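Local coordinates for protein acyl-CoA dehydrogenase FadE3 (Mycobacterium smegmatis, PDB 4IV6) that binds dihydroflavine-adenine dinucleotide and has the three-part fold of the acyl-CoA dehydrogenase family, a beta domain set between helical regions, at residues R121-L126 against T156-A161; S164-L169 against L188-P193; V197-P202 against S211-F216. All blocks are in the same frame, centred on the assembly; numbering follows the deposited sequence.

Contact 1 (R121-L126 against T156-A161); sequences RATMAL and TWISNA. With FDA (dihydroflavine-adenine dinucleotide), chain D.
I158 lays its CD1 methyl against A125, 3.7 Å from A125 CA, and its CG2 branch meets T123 CG2. With CG1 anti to the carbonyl carbon (chi1 -56°), the two branches divide: CG2 crosses over T123 CG2, and CD1 reaches between A125 and the flavin carbonyl O2. T123 OG1 donates to S159 O at 2.7 Å and accepts from a water that N160 ND2 also holds, so the threonine hydroxyl is gripped twice. The contact belongs to the beta domain of the acyl-CoA dehydrogenase fold, where both segments hold the pyrimidine ring of the flavin of dihydroflavine-adenine dinucleotide and S159 also holds N5. FDA N3 gives a nearly straight bond (174°) to M124 O, 3.0 Å away. L126 N donates to FDA O2, and S159 N donates to FDA O4 at 2.9 Å. S159 OG accepts from FDA N5 at 2.9 Å, through a more bent bond of 131°. The W157 ring lies with one face under the flavin methyl C8M, offset toward the rim; Y344 of the second subunit meets the same ring edge-to-face. Farther along, R121 NH2 and N160 OD1 share a water.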
loop_
_atom_site.group_PDB
_atom_site.type_symbol
_atom_site.label_atom_id
_atom_site.label_comp_id
_atom_site.label_asym_id
_atom_site.label_seq_id
_atom_site.Cartn_x
_atom_site.Cartn_y
_atom_site.Cartn_z
ATOM N N ARG B 121 -9.138 -3.154 -40.985
ATOM C CA ARG B 121 -8.820 -2.809 -39.617
ATOM C C ARG B 121 -7.992 -1.530 -39.519
ATOM O O ARG B 121 -7.178 -1.219 -40.412
ATOM C CB ARG B 121 -8.062 -3.958 -38.993
ATOM C CG ARG B 121 -8.992 -5.105 -38.622
ATOM C CD ARG B 121 -8.221 -6.308 -38.171
ATOM N NE ARG B 121 -7.548 -6.070 -36.919
ATOM C CZ ARG B 121 -6.656 -6.902 -36.402
ATOM N NH1 ARG B 121 -6.366 -8.045 -37.028
ATOM N NH2 ARG B 121 -6.083 -6.609 -35.247
ATOM N N ALA B 122 -8.209 -0.784 -38.437
ATOM C CA ALA B 122 -7.515 0.467 -38.204
ATOM C C ALA B 122 -6.849 0.463 -36.851
ATOM O O ALA B 122 -7.279 -0.224 -35.909
ATOM C CB ALA B 122 -8.472 1.654 -38.327
ATOM N N THR B 123 -5.798 1.275 -36.742
ATOM C CA THR B 123 -5.136 1.474 -35.466
ATOM C C THR B 123 -4.707 2.932 -35.310
ATOM O O THR B 123 -4.742 3.700 -36.286
ATOM C CB THR B 123 -3.947 0.535 -35.323
ATOM O OG1 THR B 123 -3.421 0.605 -33.986
ATOM C CG2 THR B 123 -2.843 0.904 -36.331
ATOM N N MET B 124 -4.324 3.307 -34.088
ATOM C CA MET B 124 -3.882 4.681 -33.773
ATOM C C MET B 124 -2.375 4.761 -33.703
ATOM O O MET B 124 -1.785 4.021 -32.945
ATOM C CB MET B 124 -4.343 5.120 -32.383
ATOM C CG MET B 124 -5.827 5.237 -32.155
ATOM S SD MET B 124 -6.581 6.551 -33.130
ATOM C CE MET B 124 -5.576 7.942 -32.677
ATOM N N ALA B 125 -1.771 5.713 -34.406
ATOM C CA ALA B 125 -0.337 5.939 -34.333
ATOM C C ALA B 125 0.024 7.325 -33.788
ATOM O O ALA B 125 0.083 8.319 -34.532
ATOM C CB ALA B 125 0.309 5.706 -35.685
ATOM N N LEU B 126 0.299 7.373 -32.491
ATOM C CA LEU B 126 0.686 8.605 -31.804
ATOM C C LEU B 126 2.137 8.541 -31.335
ATOM O O LEU B 126 2.898 9.446 -31.597
ATOM C CB LEU B 126 -0.175 8.860 -30.571
ATOM C CG LEU B 126 -1.698 8.888 -30.639
ATOM C CD1 LEU B 126 -2.306 9.535 -29.409
ATOM C CD2 LEU B 126 -2.180 9.603 -31.851
ATOM N N THR B 156 6.485 4.410 -32.912
ATOM C CA THR B 156 6.783 3.095 -32.405
ATOM C C THR B 156 5.754 2.645 -31.385
ATOM O O THR B 156 4.911 3.438 -30.944
ATOM C CB THR B 156 8.189 3.011 -31.836
ATOM O OG1 THR B 156 8.578 1.636 -31.739
ATOM C CG2 THR B 156 8.284 3.690 -30.462
ATOM N N TRP B 157 5.827 1.360 -31.054
ATOM C CA TRP B 157 4.836 0.662 -30.231
ATOM C C TRP B 157 3.445 0.714 -30.828
ATOM O O TRP B 157 2.456 0.736 -30.091
ATOM C CB TRP B 157 4.795 1.226 -28.784
ATOM C CG TRP B 157 5.964 0.888 -27.963
ATOM C CD1 TRP B 157 6.841 1.769 -27.372
ATOM C CD2 TRP B 157 6.399 -0.423 -27.585
ATOM N NE1 TRP B 157 7.802 1.081 -26.677
ATOM C CE2 TRP B 157 7.546 -0.267 -26.781
ATOM C CE3 TRP B 157 5.939 -1.715 -27.857
ATOM C CZ2 TRP B 157 8.249 -1.359 -26.273
ATOM C CZ3 TRP B 157 6.625 -2.805 -27.339
ATOM C CH2 TRP B 157 7.763 -2.620 -26.552
ATOM N N ILE B 158 3.331 0.690 -32.148
ATOM C CA ILE B 158 2.013 0.802 -32.750
ATOM C C ILE B 158 1.373 -0.575 -32.872
ATOM O O ILE B 158 1.818 -1.418 -33.652
ATOM C CB ILE B 158 2.052 1.550 -34.096
ATOM C CG1 ILE B 158 2.700 2.944 -33.918
ATOM C CG2 ILE B 158 0.639 1.653 -34.693
ATOM C CD1 ILE B 158 2.175 3.734 -32.715
ATOM N N SER B 159 0.336 -0.802 -32.068
ATOM C CA SER B 159 -0.323 -2.097 -32.026
ATOM C C SER B 159 -1.117 -2.375 -33.301
ATOM O O SER B 159 -1.723 -1.484 -33.894
ATOM C CB SER B 159 -1.248 -2.185 -30.815
ATOM O OG SER B 159 -0.478 -2.086 -29.614
ATOM N N ASN B 160 -1.112 -3.641 -33.693
ATOM C CA ASN B 160 -1.817 -4.108 -34.870
ATOM C C ASN B 160 -1.432 -3.372 -36.160
ATOM O O ASN B 160 -2.210 -3.339 -37.113
ATOM C CB ASN B 160 -3.318 -4.008 -34.663
ATOM C CG ASN B 160 -3.774 -4.583 -33.348
ATOM O OD1 ASN B 160 -3.867 -5.790 -33.182
ATOM N ND2 ASN B 160 -4.141 -3.712 -32.438
ATOM N N ALA B 161 -0.227 -2.804 -36.214
ATOM C CA ALA B 161 0.205 -2.038 -37.377
ATOM C C ALA B 161 0.319 -2.824 -38.672
ATOM O O ALA B 161 0.155 -2.246 -39.753
ATOM C CB ALA B 161 1.525 -1.338 -37.085
HETATM P PA FDA D . 7.837 8.355 -21.484
HETATM O O1A FDA D . 6.901 9.455 -21.917
HETATM O O2A FDA D . 9.256 8.320 -21.981
HETATM O O5B FDA D . 7.840 8.323 -19.883
HETATM C C5B FDA D . 8.774 7.532 -19.112
HETATM C C4B FDA D . 8.431 7.671 -17.619
HETATM O O4B FDA D . 8.375 9.054 -17.220
HETATM C C3B FDA D . 7.059 7.120 -17.292
HETATM O O3B FDA D . 7.047 6.671 -15.919
HETATM C C2B FDA D . 6.175 8.332 -17.490
HETATM O O2B FDA D . 4.928 8.276 -16.804
HETATM C C1B FDA D . 7.045 9.399 -16.868
HETATM N N9A FDA D . 6.721 10.775 -17.334
HETATM C C8A FDA D . 6.974 11.268 -18.566
HETATM N N7A FDA D . 6.598 12.561 -18.637
HETATM C C5A FDA D . 6.086 12.887 -17.426
HETATM C C6A FDA D . 5.506 14.071 -16.814
HETATM N N6A FDA D . 5.393 15.190 -17.532
HETATM N N1A FDA D . 5.079 14.033 -15.532
HETATM C C2A FDA D . 5.222 12.916 -14.799
HETATM N N3A FDA D . 5.744 11.772 -15.293
HETATM C C4A FDA D . 6.195 11.718 -16.563
HETATM N N1 FDA D . 1.073 3.971 -28.708
HETATM C C2 FDA D . 0.376 4.246 -29.806
HETATM O O2 FDA D . 0.433 5.396 -30.284
HETATM N N3 FDA D . -0.388 3.323 -30.418
HETATM C C4 FDA D . -0.507 2.062 -30.005
HETATM O O4 FDA D . -1.214 1.229 -30.635
HETATM C C4X FDA D . 0.214 1.682 -28.773
HETATM N N5 FDA D . 0.201 0.432 -28.265
HETATM C C5X FDA D . 1.190 0.043 -27.422
HETATM C C6 FDA D . 1.469 -1.311 -27.202
HETATM C C7 FDA D . 2.460 -1.716 -26.308
HETATM C C7M FDA D . 2.772 -3.177 -26.108
HETATM C C8 FDA D . 3.187 -0.746 -25.590
HETATM C C8M FDA D . 4.273 -1.082 -24.594
HETATM C C9 FDA D . 2.916 0.595 -25.813
HETATM C C9A FDA D . 1.939 1.003 -26.735
HETATM N N10 FDA D . 1.723 2.379 -26.958
HETATM C C10 FDA D . 1.053 2.730 -28.152
HETATM C "C1'" FDA D . 2.773 3.300 -26.506
HETATM C "C2'" FDA D . 2.346 3.844 -25.160
HETATM O "O2'" FDA D . 1.198 4.684 -25.282
HETATM C "C3'" FDA D . 3.526 4.606 -24.555
HETATM O "O3'" FDA D . 4.459 3.648 -24.066
HETATM C "C4'" FDA D . 3.132 5.525 -23.423
HETATM O "O4'" FDA D . 2.601 6.704 -24.050
HETATM C "C5'" FDA D . 4.347 5.956 -22.581
HETATM O "O5'" FDA D . 5.350 6.427 -23.453
HETATM P P FDA D . 6.911 6.307 -23.217
HETATM O O1P FDA D . 7.492 7.163 -24.325
HETATM O O2P FDA D . 7.291 4.869 -23.137
HETATM O O3P FDA D . 7.088 6.967 -21.755
HETATM O O HOH W 1 -3.127 -7.588 -34.814
HETATM O O HOH W 2 -4.919 -0.979 -32.212
#

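Contact 2 (S164-L169 against L188-P193); sequences SDLVAL and LVEKVP
The antiparallel beta hairpin of strands 166-172 and 184-190 is held here near its open end, in the middle domain of the protein. V167 and V189 form a hydrogen-bonded pair. V189 N donates to V167 O at 2.8 Å, nearly straight at 175°, and V167 N donates back to V189 O at 2.9 Å. The neighbouring pair of A168 and L188 is non-hydrogen-bonded.

Side chains of the two strands meet on both faces of the hairpin. On the face of L166, A168 and L188, L166 CD1 rests on L188 CB at 3.7 Å. L166 has CG anti to its backbone N (chi1 -179°), which helps carry CD1 across to L188. L188 in turn sends CD2 toward A168 CB. Helix 105-116 covers this face through Y111, which packs on L166, and Q107, which packs on L188. E190 OE2 is hydrogen-bonded to the hydroxyl of Y111. On the other face V189 CG2 lies against L169 CB at 3.9 Å, and F195 packs on both V167 and V189.

The chain turns at K191, the centre of an inverse gamma turn. A water bridges the backbones there, donating to D165 O and accepting from K191 N. The lysine chain bends at chi2 and chi4 and folds back over S164 and D165. D165 OD1 forms a salt bridge with a weak hydrogen bond, 3.3 Å from K191 NZ. The ammonium has a further hydrogen-bond partner in A161 O, outside the hairpin. K191 NZ donates to S164 O at 2.7 Å, from 38° above the carbonyl plane.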
loop_
_atom_site.group_PDB
_atom_site.type_symbol
_atom_site.label_atom_id
_atom_site.label_comp_id
_atom_site.label_asym_id
_atom_site.label_seq_id
_atom_site.Cartn_x
_atom_site.Cartn_y
_atom_site.Cartn_z
ATOM N N SER B 164 -3.456 -3.910 -39.707
ATOM C CA SER B 164 -4.319 -2.763 -39.953
ATOM C C SER B 164 -3.905 -2.013 -41.216
ATOM O O SER B 164 -2.776 -1.519 -41.310
ATOM C CB SER B 164 -4.290 -1.780 -38.783
ATOM O OG SER B 164 -4.771 -2.385 -37.606
ATOM N N ASP B 165 -4.809 -1.892 -42.174
ATOM C CA ASP B 165 -4.460 -1.153 -43.373
ATOM C C ASP B 165 -4.953 0.298 -43.418
ATOM O O ASP B 165 -4.795 0.962 -44.441
ATOM C CB ASP B 165 -4.876 -1.949 -44.595
ATOM C CG ASP B 165 -3.934 -3.132 -44.844
ATOM O OD1 ASP B 165 -2.857 -3.231 -44.187
ATOM O OD2 ASP B 165 -4.257 -3.960 -45.693
ATOM N N LEU B 166 -5.517 0.786 -42.312
ATOM C CA LEU B 166 -5.714 2.233 -42.121
ATOM C C LEU B 166 -5.119 2.627 -40.791
ATOM O O LEU B 166 -5.387 1.999 -39.777
ATOM C CB LEU B 166 -7.183 2.609 -42.149
ATOM C CG LEU B 166 -7.531 4.093 -41.979
ATOM C CD1 LEU B 166 -7.061 4.895 -43.180
ATOM C CD2 LEU B 166 -9.018 4.233 -41.785
ATOM N N VAL B 167 -4.300 3.668 -40.793
ATOM C CA VAL B 167 -3.630 4.120 -39.575
ATOM C C VAL B 167 -3.992 5.596 -39.368
ATOM O O VAL B 167 -3.836 6.416 -40.277
ATOM C CB VAL B 167 -2.105 3.891 -39.689
ATOM C CG1 VAL B 167 -1.373 4.470 -38.481
ATOM C CG2 VAL B 167 -1.795 2.405 -39.832
ATOM N N ALA B 168 -4.559 5.906 -38.214
ATOM C CA ALA B 168 -4.818 7.278 -37.826
ATOM C C ALA B 168 -3.527 7.851 -37.237
ATOM O O ALA B 168 -3.153 7.563 -36.102
ATOM C CB ALA B 168 -5.956 7.356 -36.824
ATOM N N LEU B 169 -2.854 8.668 -38.035
ATOM C CA LEU B 169 -1.503 9.123 -37.732
ATOM C C LEU B 169 -1.532 10.539 -37.201
ATOM O O LEU B 169 -1.918 11.449 -37.925
ATOM C CB LEU B 169 -0.659 9.110 -39.003
ATOM C CG LEU B 169 0.814 9.477 -38.852
ATOM C CD1 LEU B 169 1.584 8.384 -38.100
ATOM C CD2 LEU B 169 1.434 9.680 -40.212
ATOM N N LEU B 188 -5.560 10.063 -41.960
ATOM C CA LEU B 188 -5.936 8.675 -42.147
ATOM C C LEU B 188 -5.063 8.130 -43.270
ATOM O O LEU B 188 -5.295 8.402 -44.407
ATOM C CB LEU B 188 -7.419 8.567 -42.525
ATOM C CG LEU B 188 -8.367 9.300 -41.570
ATOM C CD1 LEU B 188 -9.780 9.289 -42.089
ATOM C CD2 LEU B 188 -8.296 8.648 -40.220
ATOM N N VAL B 189 -4.053 7.361 -42.916
ATOM C CA VAL B 189 -3.011 6.913 -43.828
ATOM C C VAL B 189 -3.173 5.441 -44.177
ATOM O O VAL B 189 -3.186 4.583 -43.291
ATOM C CB VAL B 189 -1.649 7.096 -43.132
ATOM C CG1 VAL B 189 -0.496 6.658 -44.031
ATOM C CG2 VAL B 189 -1.502 8.563 -42.744
ATOM N N GLU B 190 -3.276 5.162 -45.465
ATOM C CA GLU B 190 -3.227 3.804 -45.962
ATOM C C GLU B 190 -1.766 3.340 -46.172
ATOM O O GLU B 190 -0.822 4.123 -46.070
ATOM C CB GLU B 190 -4.021 3.691 -47.285
ATOM C CG GLU B 190 -5.445 4.188 -47.144
ATOM C CD GLU B 190 -6.268 4.021 -48.416
ATOM O OE1 GLU B 190 -5.736 3.608 -49.460
ATOM O OE2 GLU B 190 -7.452 4.301 -48.364
ATOM N N LYS B 191 -1.602 2.063 -46.470
ATOM C CA LYS B 191 -0.285 1.471 -46.689
ATOM C C LYS B 191 0.323 1.887 -48.055
ATOM O O LYS B 191 0.365 1.105 -48.996
ATOM C CB LYS B 191 -0.371 -0.051 -46.556
ATOM C CG LYS B 191 -0.743 -0.561 -45.157
ATOM C CD LYS B 191 0.378 -0.340 -44.157
ATOM C CE LYS B 191 -0.053 -0.561 -42.709
ATOM N NZ LYS B 191 -0.317 -1.985 -42.416
ATOM N N VAL B 192 0.797 3.126 -48.134
ATOM C CA VAL B 192 1.330 3.714 -49.341
ATOM C C VAL B 192 2.857 3.508 -49.445
ATOM O O VAL B 192 3.513 3.184 -48.449
ATOM C CB VAL B 192 1.012 5.218 -49.389
ATOM C CG1 VAL B 192 -0.492 5.415 -49.334
ATOM C CG2 VAL B 192 1.690 5.962 -48.241
ATOM N N PRO B 193 3.413 3.684 -50.652
ATOM C CA PRO B 193 4.857 3.615 -50.802
ATOM C C PRO B 193 5.537 4.602 -49.847
ATOM O O PRO B 193 5.082 5.724 -49.703
ATOM C CB PRO B 193 5.079 3.977 -52.292
ATOM C CG PRO B 193 3.826 3.479 -52.958
ATOM C CD PRO B 193 2.734 3.820 -51.956
HETATM O O HOH W 3 -3.762 0.283 -46.969
#

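Contact 3 (V197-P202 against S211-F216); sequences VSRDLP and SCELNF
Strands 197-200 and 211-216 run antiparallel, their axes 4.7 Å apart at the closest and 159° between their directions. S198 N donates to E213 O at 2.7 Å, and L201 N donates to S211 O at 2.8 Å. Between them the bond from E213 N to R199 O is weak. A water joins L201 O to S211 N.

The two strands form a beta hairpin of the five-stranded antiparallel sheet that also holds strand 148-159. On one face V197 packs CG1 on C212 SG and CG2 on L214 CD2, with V197 and L214 side by side and pointing the same way. D200 OD1 comes within 3.4 Å of C212 SG, but its salt bridge is with R162. L201 lays CG and CD1 over S211 O and the backbone of C212.

R199 and E213 lie on the other face, and N215 and S198 meet beside them. R199 forms a salt bridge from NH2 to E213 OE2, modelled so short that the separation is doubtful; the guanidinium and carboxylate planes stand 88° apart. N215 ND2 donates to S198 OG at 2.9 Å, with the hydroxyl in its amide plane, and to the anti lone pair of E213 OE1. S198 OG is also bonded to D196. The N215 bond helps set the rotation of the E213 carboxylate, and the nearby arginine would probably favour its charged form.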
loop_
_atom_site.group_PDB
_atom_site.type_symbol
_atom_site.label_atom_id
_atom_site.label_comp_id
_atom_site.label_asym_id
_atom_site.label_seq_id
_atom_site.Cartn_x
_atom_site.Cartn_y
_atom_site.Cartn_z
ATOM N N VAL B 197 6.387 -0.743 -42.181
ATOM C CA VAL B 197 6.067 -1.360 -40.894
ATOM C C VAL B 197 7.247 -2.260 -40.595
ATOM O O VAL B 197 7.447 -3.318 -41.213
ATOM C CB VAL B 197 4.739 -2.120 -40.923
ATOM C CG1 VAL B 197 4.436 -2.699 -39.550
ATOM C CG2 VAL B 197 3.632 -1.172 -41.322
ATOM N N SER B 198 8.059 -1.792 -39.663
ATOM C CA SER B 198 9.493 -2.050 -39.740
ATOM C C SER B 198 9.893 -3.274 -38.976
ATOM O O SER B 198 10.785 -4.007 -39.446
ATOM C CB SER B 198 10.342 -0.822 -39.299
ATOM O OG SER B 198 9.967 0.386 -39.967
ATOM N N ARG B 199 9.296 -3.512 -37.811
ATOM C CA ARG B 199 9.557 -4.794 -37.083
ATOM C C ARG B 199 8.588 -4.992 -35.907
ATOM O O ARG B 199 8.046 -3.997 -35.423
ATOM C CB ARG B 199 10.988 -4.836 -36.544
ATOM C CG ARG B 199 11.222 -3.927 -35.348
ATOM C CD ARG B 199 12.690 -3.731 -35.069
ATOM N NE ARG B 199 12.911 -2.635 -34.142
ATOM C CZ ARG B 199 12.811 -1.348 -34.465
ATOM N NH1 ARG B 199 12.488 -0.970 -35.702
ATOM N NH2 ARG B 199 13.029 -0.426 -33.538
ATOM N N ASP B 200 8.329 -6.241 -35.534
ATOM C CA ASP B 200 7.530 -6.591 -34.345
ATOM C C ASP B 200 8.390 -6.470 -33.102
ATOM O O ASP B 200 9.432 -7.088 -33.040
ATOM C CB ASP B 200 7.035 -8.019 -34.414
ATOM C CG ASP B 200 5.996 -8.221 -35.501
ATOM O OD1 ASP B 200 5.659 -7.233 -36.203
ATOM O OD2 ASP B 200 5.515 -9.368 -35.657
ATOM N N LEU B 201 7.950 -5.702 -32.114
ATOM C CA LEU B 201 8.779 -5.441 -30.961
ATOM C C LEU B 201 8.567 -6.549 -29.913
ATOM O O LEU B 201 7.452 -6.845 -29.569
ATOM C CB LEU B 201 8.461 -4.048 -30.427
ATOM C CG LEU B 201 8.628 -2.928 -31.475
ATOM C CD1 LEU B 201 8.095 -1.606 -30.961
ATOM C CD2 LEU B 201 10.069 -2.760 -31.925
ATOM N N PRO B 202 9.637 -7.180 -29.419
ATOM C CA PRO B 202 9.409 -8.242 -28.442
ATOM C C PRO B 202 9.000 -7.720 -27.058
ATOM O O PRO B 202 9.570 -6.733 -26.547
ATOM C CB PRO B 202 10.734 -8.997 -28.406
ATOM C CG PRO B 202 11.731 -8.013 -28.855
ATOM C CD PRO B 202 11.032 -7.153 -29.885
ATOM N N SER B 211 3.134 -5.297 -32.088
ATOM C CA SER B 211 3.358 -3.868 -31.926
ATOM C C SER B 211 4.627 -3.521 -32.658
ATOM O O SER B 211 5.632 -4.222 -32.504
ATOM C CB SER B 211 3.467 -3.486 -30.458
ATOM O OG SER B 211 2.186 -3.698 -29.846
ATOM N N CYS B 212 4.576 -2.461 -33.450
ATOM C CA CYS B 212 5.616 -2.183 -34.432
ATOM C C CYS B 212 6.193 -0.777 -34.441
ATOM O O CYS B 212 5.527 0.201 -34.056
ATOM C CB CYS B 212 5.042 -2.446 -35.822
ATOM S SG CYS B 212 4.354 -4.106 -36.048
ATOM N N GLU B 213 7.427 -0.698 -34.917
ATOM C CA GLU B 213 8.000 0.551 -35.361
ATOM C C GLU B 213 7.583 0.852 -36.799
ATOM O O GLU B 213 7.612 -0.029 -37.652
ATOM C CB GLU B 213 9.518 0.546 -35.264
ATOM C CG GLU B 213 10.123 1.928 -35.485
ATOM C CD GLU B 213 11.646 1.906 -35.387
ATOM O OE1 GLU B 213 12.360 2.118 -36.392
ATOM O OE2 GLU B 213 12.115 1.593 -34.288
ATOM N N LEU B 214 7.170 2.090 -37.015
ATOM C CA LEU B 214 6.797 2.621 -38.311
ATOM C C LEU B 214 7.789 3.695 -38.761
ATOM O O LEU B 214 8.120 4.603 -37.999
ATOM C CB LEU B 214 5.443 3.295 -38.263
ATOM C CG LEU B 214 4.279 2.610 -37.552
ATOM C CD1 LEU B 214 3.028 3.451 -37.759
ATOM C CD2 LEU B 214 4.075 1.188 -38.031
ATOM N N ASN B 215 8.181 3.641 -40.028
ATOM C CA ASN B 215 9.072 4.630 -40.613
ATOM C C ASN B 215 8.482 5.166 -41.897
ATOM O O ASN B 215 8.142 4.388 -42.766
ATOM C CB ASN B 215 10.439 3.989 -40.841
ATOM C CG ASN B 215 11.220 3.903 -39.563
ATOM O OD1 ASN B 215 11.754 4.912 -39.100
ATOM N ND2 ASN B 215 11.296 2.729 -38.978
ATOM N N PHE B 216 8.324 6.489 -41.971
ATOM C CA PHE B 216 7.801 7.184 -43.131
ATOM C C PHE B 216 8.933 7.934 -43.834
ATOM O O PHE B 216 9.620 8.785 -43.224
ATOM C CB PHE B 216 6.748 8.179 -42.697
ATOM C CG PHE B 216 5.589 7.553 -42.010
ATOM C CD1 PHE B 216 4.512 7.080 -42.750
ATOM C CD2 PHE B 216 5.585 7.395 -40.658
ATOM C CE1 PHE B 216 3.420 6.501 -42.133
ATOM C CE2 PHE B 216 4.513 6.792 -40.017
ATOM C CZ PHE B 216 3.436 6.343 -40.760
HETATM O O HOH W 4 5.076 -7.368 -31.566
#

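In the fold
From the N terminus, the chain leaves the helical N-terminal part and enters the beta domain on strand 122-125. Contact 1 closes a loop of 29 residues when strand 148-159 returns to it. Contact 2 then closes the hairpin 166-172/184-190, and contact 3 the hairpin 195-200/211-216. The three follow in series; none nests in or crosses another. Strand 122-125 runs parallel beside 166-172, which ties contact 1 to contact 2 through one sheet. Strand 148-159 pairs with 211-216, which ties contact 1 to contact 3 through the other. Contacts 2 and 3 touch more lightly, L169 on F216 and K191 on V197. Contact 1 therefore joins the two sheets, beside the flavin.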